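Local coordinates for periplasmic binding protein (Veillonella parvula, PDB 4MO9) that probably captures a ferric-siderophore-type solute in the periplasm for delivery to an ABC importer, as FepB-like binding proteins of the TroA class do, at residues I22-V27 / I161-K166; D26-T31 / T144-Y149; T186-R191 / V326-A331; A231-I236 / K332-E337. All coordinates share one frame; numbering follows the deposited sequence.

Interaction 1: residues I22-V27 / I161-K166; sequences IEITDV and IEAIGK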
loop_
_atom_site.group_PDB
_atom_site.type_symbol
_atom_site.label_atom_id
_atom_site.label_comp_id
_atom_site.label_asym_id
_atom_site.label_seq_id
_atom_site.Cartn_x
_atom_site.Cartn_y
_atom_site.Cartn_z
ATOM N N ILE A 22 26.539 11.896 6.476
ATOM C CA ILE A 22 25.154 11.911 6.929
ATOM C C ILE A 22 24.852 10.696 7.797
ATOM O O ILE A 22 25.030 9.551 7.363
ATOM C CB ILE A 22 24.191 11.913 5.737
ATOM C CG1 ILE A 22 24.540 13.060 4.780
ATOM C CG2 ILE A 22 22.746 12.003 6.219
ATOM C CD1 ILE A 22 23.819 12.982 3.441
ATOM N N GLU A 23 24.380 10.936 9.015
ATOM C CA GLU A 23 24.052 9.827 9.901
ATOM C C GLU A 23 22.546 9.618 9.922
ATOM O O GLU A 23 21.785 10.512 10.305
ATOM C CB GLU A 23 24.589 10.079 11.315
ATOM C CG GLU A 23 24.749 8.814 12.141
ATOM C CD GLU A 23 25.358 9.068 13.513
ATOM O OE1 GLU A 23 24.626 9.542 14.410
ATOM O OE2 GLU A 23 26.556 8.782 13.698
ATOM N N ILE A 24 22.124 8.430 9.499
ATOM C CA ILE A 24 20.714 8.088 9.400
ATOM C C ILE A 24 20.378 6.998 10.410
ATOM O O ILE A 24 21.154 6.052 10.594
ATOM C CB ILE A 24 20.387 7.590 7.983
ATOM C CG1 ILE A 24 20.621 8.719 6.974
ATOM C CG2 ILE A 24 18.948 7.095 7.899
ATOM C CD1 ILE A 24 21.227 8.249 5.681
ATOM N N THR A 25 19.246 7.144 11.087
ATOM C CA THR A 25 18.746 6.093 11.959
ATOM C C THR A 25 17.597 5.405 11.235
ATOM O O THR A 25 16.585 6.045 10.922
ATOM C CB THR A 25 18.245 6.675 13.294
ATOM O OG1 THR A 25 19.313 7.428 13.900
ATOM C CG2 THR A 25 17.839 5.560 14.241
ATOM N N ASP A 26 17.732 4.105 10.976
ATOM C CA ASP A 26 16.675 3.421 10.241
ATOM C C ASP A 26 15.553 2.941 11.167
ATOM O O ASP A 26 15.608 3.171 12.389
ATOM C CB ASP A 26 17.214 2.368 9.238
ATOM C CG ASP A 26 17.564 1.016 9.866
ATOM O OD1 ASP A 26 17.274 0.751 11.062
ATOM O OD2 ASP A 26 18.131 0.172 9.130
ATOM N N VAL A 27 14.530 2.320 10.594
ATOM C CA VAL A 27 13.332 1.964 11.351
ATOM C C VAL A 27 13.620 0.923 12.446
ATOM O O VAL A 27 12.828 0.770 13.364
ATOM C CB VAL A 27 12.208 1.490 10.396
ATOM C CG1 VAL A 27 12.370 0.016 10.099
ATOM C CG2 VAL A 27 10.818 1.760 10.981
ATOM N N ILE A 161 9.841 7.536 6.440
ATOM C CA ILE A 161 9.872 8.754 5.627
ATOM C C ILE A 161 11.119 9.581 5.958
ATOM O O ILE A 161 11.818 10.080 5.070
ATOM C CB ILE A 161 8.610 9.598 5.875
ATOM C CG1 ILE A 161 7.375 8.852 5.350
ATOM C CG2 ILE A 161 8.726 10.987 5.218
ATOM C CD1 ILE A 161 6.044 9.462 5.792
ATOM N N GLU A 162 11.391 9.733 7.244
ATOM C CA GLU A 162 12.508 10.554 7.696
ATOM C C GLU A 162 13.846 9.960 7.230
ATOM O O GLU A 162 14.735 10.698 6.761
ATOM C CB GLU A 162 12.415 10.697 9.220
ATOM C CG GLU A 162 13.645 11.193 9.958
ATOM C CD GLU A 162 13.482 11.001 11.462
ATOM O OE1 GLU A 162 14.442 10.543 12.116
ATOM O OE2 GLU A 162 12.370 11.282 11.975
ATOM N N ALA A 163 13.982 8.633 7.321
ATOM C CA ALA A 163 15.235 7.973 6.933
ATOM C C ALA A 163 15.516 8.085 5.421
ATOM O O ALA A 163 16.662 8.349 5.006
ATOM C CB ALA A 163 15.240 6.513 7.378
ATOM N N ILE A 164 14.482 7.884 4.609
ATOM C CA ILE A 164 14.622 7.969 3.158
ATOM C C ILE A 164 14.944 9.407 2.758
ATOM O O ILE A 164 15.831 9.649 1.925
ATOM C CB ILE A 164 13.356 7.487 2.426
ATOM C CG1 ILE A 164 13.079 6.016 2.755
ATOM C CG2 ILE A 164 13.513 7.675 0.917
ATOM C CD1 ILE A 164 11.775 5.475 2.169
ATOM N N GLY A 165 14.245 10.368 3.357
ATOM C CA GLY A 165 14.530 11.768 3.090
ATOM C C GLY A 165 15.948 12.178 3.460
ATOM O O GLY A 165 16.628 12.883 2.694
ATOM N N LYS A 166 16.412 11.759 4.636
ATOM C CA LYS A 166 17.739 12.170 5.076
ATOM C C LYS A 166 18.809 11.533 4.185
ATOM O O LYS A 166 19.821 12.166 3.860
ATOM C CB LYS A 166 17.965 11.825 6.554
ATOM C CG LYS A 166 19.244 12.439 7.129
ATOM C CD LYS A 166 19.274 12.345 8.648
ATOM C CE LYS A 166 20.424 13.169 9.218
ATOM N NZ LYS A 166 20.505 12.997 10.690
HETATM O O HOH W 1 14.941 8.129 10.558
#
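The side chain of Lys166 runs past Ile22 and Ile24 where the first strand of a β-hairpin, 22-25, lies nearly antiparallel on helix 154-168 of the N-terminal lobe of this TroA-like binding protein. The axes of the two short segments come within 8.0 Å, with Ala163 and Lys166 the helix residues that face the strand.

The tight part is apolar. Ile22 CG2 sits 3.6 Å from Lys166 CG, and Ile24 reaches the same methylene with CG1 at 4.0 Å, so the lysine stem passes both isoleucines in the opposite direction to theirs. The other branch of Ile24, CG2, rests 3.8 Å from Ala163 CB; a residue this small lets the strand settle close to the helix. Behind this layer, Ile24 also packs on Ala167 and on Ile145 of the neighbouring parallel sheet.

Toward Thr25 the contact loosens and becomes wet. A water lies 2.7 Å from Thr25 O and 2.9 Å from Glu162 OE1, placed to donate to both although other acceptors compete for its protons. Glu23 CB points away from the helix, and its carboxylate makes no salt bridge with Lys166. With CG anti to the backbone N (chi1 -170°) and the chain extended beyond it, Lys166 instead ends on the strand's main chain: NZ donates to Glu23 O over 2.8 Å, nearly in line with the C=O bond (164°).

Interaction 2: residues D26-T31 / T144-Y149; sequences DVTGRT and TIYIDY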
loop_
_atom_site.group_PDB
_atom_site.type_symbol
_atom_site.label_atom_id
_atom_site.label_comp_id
_atom_site.label_asym_id
_atom_site.label_seq_id
_atom_site.Cartn_x
_atom_site.Cartn_y
_atom_site.Cartn_z
ATOM N N ASP A 26 17.732 4.105 10.976
ATOM C CA ASP A 26 16.675 3.421 10.241
ATOM C C ASP A 26 15.553 2.941 11.167
ATOM O O ASP A 26 15.608 3.171 12.389
ATOM C CB ASP A 26 17.214 2.368 9.238
ATOM C CG ASP A 26 17.564 1.016 9.866
ATOM O OD1 ASP A 26 17.274 0.751 11.062
ATOM O OD2 ASP A 26 18.131 0.172 9.130
ATOM N N VAL A 27 14.530 2.320 10.594
ATOM C CA VAL A 27 13.332 1.964 11.351
ATOM C C VAL A 27 13.620 0.923 12.446
ATOM O O VAL A 27 12.828 0.770 13.364
ATOM C CB VAL A 27 12.208 1.490 10.396
ATOM C CG1 VAL A 27 12.370 0.016 10.099
ATOM C CG2 VAL A 27 10.818 1.760 10.981
ATOM N N THR A 28 14.764 0.232 12.376
ATOM C CA THR A 28 15.086 -0.773 13.394
ATOM C C THR A 28 16.055 -0.221 14.436
ATOM O O THR A 28 16.446 -0.932 15.376
ATOM C CB THR A 28 15.701 -2.067 12.799
ATOM O OG1 THR A 28 17.016 -1.788 12.302
ATOM C CG2 THR A 28 14.846 -2.615 11.663
ATOM N N GLY A 29 16.468 1.033 14.253
ATOM C CA GLY A 29 17.407 1.643 15.174
ATOM C C GLY A 29 18.853 1.573 14.730
ATOM O O GLY A 29 19.749 1.952 15.501
ATOM N N ARG A 30 19.109 1.100 13.506
ATOM C CA ARG A 30 20.491 1.019 13.025
ATOM C C ARG A 30 21.024 2.387 12.632
ATOM O O ARG A 30 20.341 3.172 11.949
ATOM C CB ARG A 30 20.624 0.063 11.831
ATOM C CG ARG A 30 20.298 -1.379 12.178
ATOM C CD ARG A 30 20.186 -2.253 10.922
ATOM N NE ARG A 30 21.427 -2.353 10.149
ATOM C CZ ARG A 30 21.662 -1.694 9.017
ATOM N NH1 ARG A 30 20.765 -0.846 8.533
ATOM N NH2 ARG A 30 22.796 -1.880 8.364
ATOM N N THR A 31 22.248 2.664 13.072
ATOM C CA THR A 31 22.931 3.885 12.695
ATOM C C THR A 31 23.699 3.668 11.393
ATOM O O THR A 31 24.692 2.926 11.342
ATOM C CB THR A 31 23.887 4.342 13.806
ATOM O OG1 THR A 31 23.125 4.629 14.991
ATOM C CG2 THR A 31 24.624 5.593 13.376
ATOM N N THR A 144 22.803 -0.383 3.770
ATOM C CA THR A 144 21.434 -0.889 3.884
ATOM C C THR A 144 20.652 0.028 4.832
ATOM O O THR A 144 21.157 0.388 5.913
ATOM C CB THR A 144 21.428 -2.314 4.470
ATOM O OG1 THR A 144 22.080 -3.219 3.561
ATOM C CG2 THR A 144 20.009 -2.785 4.743
ATOM N N ILE A 145 19.442 0.420 4.433
ATOM C CA ILE A 145 18.566 1.206 5.297
ATOM C C ILE A 145 17.209 0.516 5.401
ATOM O O ILE A 145 16.492 0.386 4.395
ATOM C CB ILE A 145 18.406 2.658 4.777
ATOM C CG1 ILE A 145 19.760 3.387 4.831
ATOM C CG2 ILE A 145 17.392 3.421 5.597
ATOM C CD1 ILE A 145 19.667 4.872 4.411
ATOM N N TYR A 146 16.843 0.053 6.596
ATOM C CA TYR A 146 15.544 -0.646 6.743
ATOM C C TYR A 146 14.395 0.337 6.913
ATOM O O TYR A 146 14.533 1.337 7.615
ATOM C CB TYR A 146 15.581 -1.628 7.920
ATOM C CG TYR A 146 16.534 -2.778 7.674
ATOM C CD1 TYR A 146 16.372 -3.606 6.565
ATOM C CD2 TYR A 146 17.589 -3.033 8.537
ATOM C CE1 TYR A 146 17.242 -4.652 6.324
ATOM C CE2 TYR A 146 18.468 -4.079 8.301
ATOM C CZ TYR A 146 18.281 -4.883 7.193
ATOM O OH TYR A 146 19.149 -5.923 6.949
ATOM N N ILE A 147 13.260 0.048 6.275
ATOM C CA ILE A 147 12.070 0.882 6.383
ATOM C C ILE A 147 10.887 -0.056 6.665
ATOM O O ILE A 147 11.010 -1.278 6.515
ATOM C CB ILE A 147 11.815 1.669 5.082
ATOM C CG1 ILE A 147 11.533 0.702 3.923
ATOM C CG2 ILE A 147 13.012 2.580 4.741
ATOM C CD1 ILE A 147 11.050 1.394 2.644
ATOM N N ASP A 148 9.742 0.483 7.073
ATOM C CA ASP A 148 8.651 -0.408 7.451
ATOM C C ASP A 148 7.306 0.298 7.393
ATOM O O ASP A 148 6.823 0.845 8.396
ATOM C CB ASP A 148 8.879 -1.022 8.846
ATOM C CG ASP A 148 7.877 -2.133 9.176
ATOM O OD1 ASP A 148 7.111 -2.572 8.280
ATOM O OD2 ASP A 148 7.851 -2.594 10.338
ATOM N N TYR A 149 6.698 0.271 6.217
ATOM C CA TYR A 149 5.334 0.744 6.067
ATOM C C TYR A 149 4.330 -0.366 6.379
ATOM O O TYR A 149 3.136 -0.089 6.573
ATOM C CB TYR A 149 5.128 1.261 4.641
ATOM C CG TYR A 149 5.903 2.522 4.312
ATOM C CD1 TYR A 149 5.847 3.634 5.142
ATOM C CD2 TYR A 149 6.698 2.592 3.172
ATOM C CE1 TYR A 149 6.550 4.798 4.837
ATOM C CE2 TYR A 149 7.422 3.739 2.862
ATOM C CZ TYR A 149 7.335 4.842 3.697
ATOM O OH TYR A 149 8.035 5.983 3.384
HETATM O O HOH W 2 24.421 -0.858 6.055
#
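Asp26 and Tyr146 meet where the turn of the 22-25/31-34 hairpin lands on edge strand 143-147 of the N-terminal lobe's parallel sheet. Asp26 opens a type I β-turn ending at Gly29, and its carboxylate forms an Asx turn within it. From the backbone outward, Asp26 CB lies 3.3 Å from Tyr146 O and also touches Ile145 CG2. CG then stands between the backbone N and the carbonyl carbon (chi1 82°), which carries one oxygen back into the turn and the other toward the strand. OD1 accepts from Thr28 OG1, on its syn side, and from the backbone N of both Thr28 and Arg30. Asp26 OD2 is pinched from opposite faces of the carboxylate by Tyr146 N (2.8 Å) and by Arg30 NH1, the latter a salt bridge of 2.9 Å. An asparagine in its place would probably leave Arg30 without its countercharge and, with one oxygen replaced by an amide, cost part of this five-donor grip. Beside it, Val27 N donates to Tyr146 O (3.1 Å), while Arg30 lays CD at the Tyr146 ring edge, 3.6 Å from CD2. Bent at chi3, Arg30 brings its guanidinium round until NH1 also gives a nearly straight bond (172°) to Thr144 O, 2.9 Å away.

Interaction 3: residues T186-R191 / V326-A331; sequences TRVLDR and VFEYLA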
loop_
_atom_site.group_PDB
_atom_site.type_symbol
_atom_site.label_atom_id
_atom_site.label_comp_id
_atom_site.label_asym_id
_atom_site.label_seq_id
_atom_site.Cartn_x
_atom_site.Cartn_y
_atom_site.Cartn_z
ATOM N N THR A 186 -3.501 10.687 12.645
ATOM C CA THR A 186 -3.811 10.999 14.044
ATOM C C THR A 186 -5.242 11.473 14.242
ATOM O O THR A 186 -5.853 11.145 15.261
ATOM C CB THR A 186 -2.823 12.014 14.692
ATOM O OG1 THR A 186 -2.887 13.268 13.995
ATOM C CG2 THR A 186 -1.399 11.464 14.664
ATOM N N ARG A 187 -5.781 12.252 13.298
ATOM C CA ARG A 187 -7.183 12.664 13.374
ATOM C C ARG A 187 -8.067 11.419 13.430
ATOM O O ARG A 187 -8.962 11.319 14.279
ATOM C CB ARG A 187 -7.586 13.532 12.167
ATOM C CG ARG A 187 -9.047 13.988 12.176
ATOM C CD ARG A 187 -9.437 14.778 10.911
ATOM N NE ARG A 187 -8.795 16.094 10.859
ATOM C CZ ARG A 187 -7.735 16.389 10.105
ATOM N NH1 ARG A 187 -7.183 15.464 9.319
ATOM N NH2 ARG A 187 -7.224 17.619 10.142
ATOM N N VAL A 188 -7.805 10.472 12.536
ATOM C CA VAL A 188 -8.550 9.209 12.500
ATOM C C VAL A 188 -8.405 8.405 13.794
ATOM O O VAL A 188 -9.411 8.054 14.429
ATOM C CB VAL A 188 -8.124 8.322 11.306
ATOM C CG1 VAL A 188 -8.731 6.916 11.432
ATOM C CG2 VAL A 188 -8.531 8.964 9.977
ATOM N N LEU A 189 -7.166 8.126 14.193
ATOM C CA LEU A 189 -6.925 7.261 15.345
ATOM C C LEU A 189 -7.434 7.885 16.644
ATOM O O LEU A 189 -8.024 7.193 17.475
ATOM C CB LEU A 189 -5.444 6.874 15.452
ATOM C CG LEU A 189 -4.892 6.018 14.309
ATOM C CD1 LEU A 189 -3.413 5.760 14.481
ATOM C CD2 LEU A 189 -5.642 4.697 14.223
ATOM N N ASP A 190 -7.227 9.190 16.819
ATOM C CA ASP A 190 -7.754 9.879 17.999
ATOM C C ASP A 190 -9.270 9.816 18.053
ATOM O O ASP A 190 -9.857 9.500 19.094
ATOM C CB ASP A 190 -7.364 11.353 18.009
ATOM C CG ASP A 190 -7.775 12.045 19.291
ATOM O OD1 ASP A 190 -7.459 11.511 20.379
ATOM O OD2 ASP A 190 -8.432 13.111 19.226
ATOM N N ARG A 191 -9.910 10.152 16.941
ATOM C CA ARG A 191 -11.367 10.231 16.934
ATOM C C ARG A 191 -11.971 8.842 17.155
ATOM O O ARG A 191 -12.902 8.695 17.943
ATOM C CB ARG A 191 -11.882 10.894 15.650
ATOM C CG ARG A 191 -13.310 11.439 15.775
ATOM C CD ARG A 191 -13.741 12.217 14.526
ATOM N NE ARG A 191 -13.012 13.480 14.383
ATOM C CZ ARG A 191 -12.982 14.212 13.271
ATOM N NH1 ARG A 191 -13.639 13.809 12.189
ATOM N NH2 ARG A 191 -12.293 15.343 13.236
ATOM N N VAL A 326 -6.205 5.446 3.246
ATOM C CA VAL A 326 -6.893 4.199 3.587
ATOM C C VAL A 326 -7.439 4.280 5.009
ATOM O O VAL A 326 -8.566 3.852 5.277
ATOM C CB VAL A 326 -5.961 2.989 3.479
ATOM C CG1 VAL A 326 -6.691 1.723 3.890
ATOM C CG2 VAL A 326 -5.445 2.847 2.053
ATOM N N PHE A 327 -6.636 4.823 5.920
ATOM C CA PHE A 327 -7.087 5.041 7.299
ATOM C C PHE A 327 -8.362 5.882 7.290
ATOM O O PHE A 327 -9.334 5.561 7.978
ATOM C CB PHE A 327 -5.999 5.755 8.130
ATOM C CG PHE A 327 -4.934 4.839 8.686
ATOM C CD1 PHE A 327 -3.820 4.503 7.923
ATOM C CD2 PHE A 327 -5.018 4.355 9.989
ATOM C CE1 PHE A 327 -2.816 3.680 8.437
ATOM C CE2 PHE A 327 -4.008 3.523 10.523
ATOM C CZ PHE A 327 -2.901 3.192 9.742
ATOM N N GLU A 328 -8.361 6.950 6.496
ATOM C CA GLU A 328 -9.529 7.824 6.387
ATOM C C GLU A 328 -10.732 7.121 5.762
ATOM O O GLU A 328 -11.864 7.254 6.240
ATOM C CB GLU A 328 -9.178 9.068 5.572
ATOM C CG GLU A 328 -8.197 10.023 6.261
ATOM C CD GLU A 328 -8.005 11.295 5.463
ATOM O OE1 GLU A 328 -8.097 11.231 4.212
ATOM O OE2 GLU A 328 -7.786 12.366 6.075
ATOM N N TYR A 329 -10.491 6.362 4.698
ATOM C CA TYR A 329 -11.590 5.658 4.014
ATOM C C TYR A 329 -12.266 4.642 4.919
ATOM O O TYR A 329 -13.492 4.523 4.927
ATOM C CB TYR A 329 -11.076 4.948 2.760
ATOM C CG TYR A 329 -12.188 4.335 1.939
ATOM C CD1 TYR A 329 -12.355 2.957 1.857
ATOM C CD2 TYR A 329 -13.083 5.144 1.250
ATOM C CE1 TYR A 329 -13.382 2.401 1.095
ATOM C CE2 TYR A 329 -14.115 4.600 0.488
ATOM C CZ TYR A 329 -14.259 3.231 0.416
ATOM O OH TYR A 329 -15.288 2.700 -0.344
ATOM N N LEU A 330 -11.474 3.897 5.684
ATOM C CA LEU A 330 -12.052 2.877 6.555
ATOM C C LEU A 330 -12.863 3.528 7.673
ATOM O O LEU A 330 -13.988 3.123 7.937
ATOM C CB LEU A 330 -10.966 1.973 7.137
ATOM C CG LEU A 330 -10.282 1.017 6.164
ATOM C CD1 LEU A 330 -9.046 0.414 6.824
ATOM C CD2 LEU A 330 -11.249 -0.081 5.721
ATOM N N ALA A 331 -12.301 4.550 8.314
ATOM C CA ALA A 331 -12.987 5.213 9.431
ATOM C C ALA A 331 -14.256 5.932 8.989
ATOM O O ALA A 331 -15.298 5.881 9.670
ATOM C CB ALA A 331 -12.042 6.183 10.124
HETATM O O HOH W 3 -7.899 12.723 8.634
#
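Glu328 OE2 takes a 2.6 Å hydrogen bond from a water that in turn accepts one of 2.9 Å from Arg187 NH1, lying in the guanidinium plane. The two charged groups are therefore bridged by this water: Arg187 NH1 and Glu328 OE2 themselves stay 4.5 Å apart, too far for a salt bridge. The other carboxylate oxygen, OE1, is hydrogen-bonded to Thr347, so both oxygens are held.

Beside this water-bridged pair the contact is apolar. Val188 projects from helix 171-194 straight at helix 324-334, and its two methyls divide the work. CG1, anti to the backbone N (chi1 170°), presses on Ala331 CB at 3.6 Å and also lies 3.8 Å from Phe327 O. CG2 turns to the other side and meets the Glu328 stem at CG, 3.9 Å away, the two side chains crossing at about a right angle. With an alanine here both methyls would go, which would probably open a gap in front of Ala331 and leave the Glu328 stem less firmly seated. Leu189 adds a lighter touch, CD2 to Phe327 CE2 at 4.2 Å, and also reaches Met230.

The short helix segments run in the same general direction, 36° apart with axes 9.4 Å from each other. Helix 171-194 is the long rigid helix that joins the two lobes in TroA-like binding proteins, and here its far end docks on the C-terminal lobe.

Interaction 4: residues A231-I236 / K332-E337; sequences AGADVI and KTFYPE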
loop_
_atom_site.group_PDB
_atom_site.type_symbol
_atom_site.label_atom_id
_atom_site.label_comp_id
_atom_site.label_asym_id
_atom_site.label_seq_id
_atom_site.Cartn_x
_atom_site.Cartn_y
_atom_site.Cartn_z
ATOM N N ALA A 231 -9.382 1.238 12.707
ATOM C CA ALA A 231 -10.367 2.225 12.292
ATOM C C ALA A 231 -11.716 1.968 12.962
ATOM O O ALA A 231 -12.713 2.595 12.603
ATOM C CB ALA A 231 -10.526 2.207 10.774
ATOM N N GLY A 232 -11.763 1.040 13.916
ATOM C CA GLY A 232 -12.931 0.902 14.769
ATOM C C GLY A 232 -13.988 -0.083 14.297
ATOM O O GLY A 232 -15.158 0.032 14.689
ATOM N N ALA A 233 -13.598 -1.057 13.475
ATOM C CA ALA A 233 -14.551 -2.080 13.034
ATOM C C ALA A 233 -14.380 -3.418 13.760
ATOM O O ALA A 233 -13.303 -3.720 14.298
ATOM C CB ALA A 233 -14.460 -2.286 11.538
ATOM N N ASP A 234 -15.447 -4.212 13.768
ATOM C CA ASP A 234 -15.388 -5.588 14.250
ATOM C C ASP A 234 -15.232 -6.527 13.050
ATOM O O ASP A 234 -16.201 -6.799 12.335
ATOM C CB ASP A 234 -16.667 -5.931 15.026
ATOM C CG ASP A 234 -16.600 -7.289 15.703
ATOM O OD1 ASP A 234 -15.616 -8.027 15.478
ATOM O OD2 ASP A 234 -17.541 -7.631 16.458
ATOM N N VAL A 235 -14.013 -7.014 12.823
ATOM C CA VAL A 235 -13.730 -7.894 11.686
ATOM C C VAL A 235 -14.315 -9.301 11.902
ATOM O O VAL A 235 -13.810 -10.065 12.729
ATOM C CB VAL A 235 -12.210 -7.979 11.433
ATOM C CG1 VAL A 235 -11.912 -8.869 10.241
ATOM C CG2 VAL A 235 -11.629 -6.580 11.211
ATOM N N ILE A 236 -15.367 -9.654 11.159
ATOM C CA ILE A 236 -16.098 -10.901 11.448
ATOM C C ILE A 236 -15.229 -12.161 11.328
ATOM O O ILE A 236 -15.544 -13.204 11.907
ATOM C CB ILE A 236 -17.381 -11.075 10.577
ATOM C CG1 ILE A 236 -17.035 -11.390 9.114
ATOM C CG2 ILE A 236 -18.305 -9.853 10.701
ATOM C CD1 ILE A 236 -18.249 -11.869 8.284
ATOM N N LYS A 332 -14.175 6.604 7.845
ATOM C CA LYS A 332 -15.338 7.290 7.274
ATOM C C LYS A 332 -16.417 6.301 6.815
ATOM O O LYS A 332 -17.618 6.601 6.888
ATOM C CB LYS A 332 -14.900 8.206 6.120
ATOM C CG LYS A 332 -16.010 9.001 5.437
ATOM C CD LYS A 332 -15.403 9.885 4.336
ATOM C CE LYS A 332 -16.411 10.842 3.715
ATOM N NZ LYS A 332 -16.717 12.023 4.572
ATOM N N THR A 333 -16.003 5.116 6.360
ATOM C CA THR A 333 -16.967 4.094 5.916
ATOM C C THR A 333 -17.699 3.512 7.121
ATOM O O THR A 333 -18.929 3.351 7.110
ATOM C CB THR A 333 -16.252 2.958 5.151
ATOM O OG1 THR A 333 -15.707 3.479 3.928
ATOM C CG2 THR A 333 -17.207 1.800 4.832
ATOM N N PHE A 334 -16.934 3.204 8.166
ATOM C CA PHE A 334 -17.497 2.646 9.389
ATOM C C PHE A 334 -18.302 3.671 10.188
ATOM O O PHE A 334 -19.302 3.317 10.802
ATOM C CB PHE A 334 -16.393 2.047 10.267
ATOM C CG PHE A 334 -15.554 1.012 9.561
ATOM C CD1 PHE A 334 -16.115 0.199 8.592
ATOM C CD2 PHE A 334 -14.198 0.864 9.859
ATOM C CE1 PHE A 334 -15.351 -0.748 7.928
ATOM C CE2 PHE A 334 -13.427 -0.084 9.196
ATOM C CZ PHE A 334 -14.015 -0.895 8.226
ATOM N N TYR A 335 -17.850 4.928 10.198
ATOM C CA TYR A 335 -18.504 5.975 10.997
ATOM C C TYR A 335 -18.740 7.273 10.207
ATOM O O TYR A 335 -18.085 8.291 10.474
ATOM C CB TYR A 335 -17.653 6.274 12.243
ATOM C CG TYR A 335 -17.415 5.070 13.134
ATOM C CD1 TYR A 335 -16.231 4.355 13.061
ATOM C CD2 TYR A 335 -18.378 4.648 14.048
ATOM C CE1 TYR A 335 -16.000 3.251 13.869
ATOM C CE2 TYR A 335 -18.157 3.543 14.869
ATOM C CZ TYR A 335 -16.966 2.848 14.773
ATOM O OH TYR A 335 -16.718 1.754 15.579
ATOM N N PRO A 336 -19.676 7.236 9.239
ATOM C CA PRO A 336 -19.901 8.312 8.262
ATOM C C PRO A 336 -20.159 9.688 8.875
ATOM O O PRO A 336 -19.584 10.681 8.414
ATOM C CB PRO A 336 -21.151 7.839 7.503
ATOM C CG PRO A 336 -21.100 6.354 7.603
ATOM C CD PRO A 336 -20.514 6.056 8.962
ATOM N N GLU A 337 -21.017 9.748 9.890
ATOM C CA GLU A 337 -21.392 11.019 10.500
ATOM C C GLU A 337 -20.274 11.607 11.358
ATOM O O GLU A 337 -20.232 12.821 11.580
ATOM C CB GLU A 337 -22.672 10.860 11.324
ATOM C CG GLU A 337 -23.871 10.383 10.512
ATOM C CD GLU A 337 -24.425 11.458 9.582
ATOM O OE1 GLU A 337 -25.119 11.094 8.604
ATOM O OE2 GLU A 337 -24.180 12.662 9.836
#
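Phe334, the last residue of helix 324-334, and Tyr335 just beyond it receive the turn 231-233 that leads from helix 224-230 into edge strand 234-235 of the C-terminal lobe's sheet.

The apolar part belongs to Phe334. Its CG is anti to the carbonyl carbon (chi1 -55°), which presents one ring face to Ala233. Ala233 CB stands over that face, a CH-pi contact 3.5 Å from the centroid and only 18° off the ring normal, while Ala231 CB lies 4.0 Å from Phe334 CD2. Pro200 and Met261 also touch Phe334, so this ring is embedded in the lobe's interior.

Hydrogen bonding belongs to Tyr335. Its OH donates to Gly232 O at a modelled 2.5 Å, very short, so the exact length deserves caution even though the pairing is plain. Within the turn, Gly232 is the C-prime residue of a Schellman motif, with Ala233 N bonded to Ala228 O and Gly232 N to Thr229 O. Its positive phi of 92° would crowd a side chain against the preceding carbonyl, and a CB here would also run into Tyr335 CE1.

A third kind of contact gathers at Ala231 O. This carbonyl oxygen is buried with no hydrogen-bonding partner in the model, and it meets the edges of both rings in their planes: Phe334 CD2 and Tyr335 CE1 are each 3.6 Å from it.

The chemistry implies a division of labour. Weakly polar C-H edges of both rings face Ala231 O, while the Tyr335 hydroxyl, its distance doubtful, links Gly232 O to the residue just after the neighbouring helix.

Overall arrangement
From the N terminus, the 22-34 hairpin enters two contacts whose loops start from the same stretch: interaction 2 closes earlier, at 144-149 on strand 143-147, and interaction 1 later, at 161-166 on helix 154-168. They share Asp26 and Val27, touch through Ile24 and Ile145, and fasten the hairpin to the N-terminal lobe. Helix 171-194 then carries the chain across. Interaction 3 closes a long loop from that helix to 326-331, and interaction 4 one from 231-236 to 332-337; these two cross, share helix 324-334 and meet where Leu330 packs on Ala231. The centres of interactions 1 and 4 stand about 34 Å apart, one pair of contacts to each lobe.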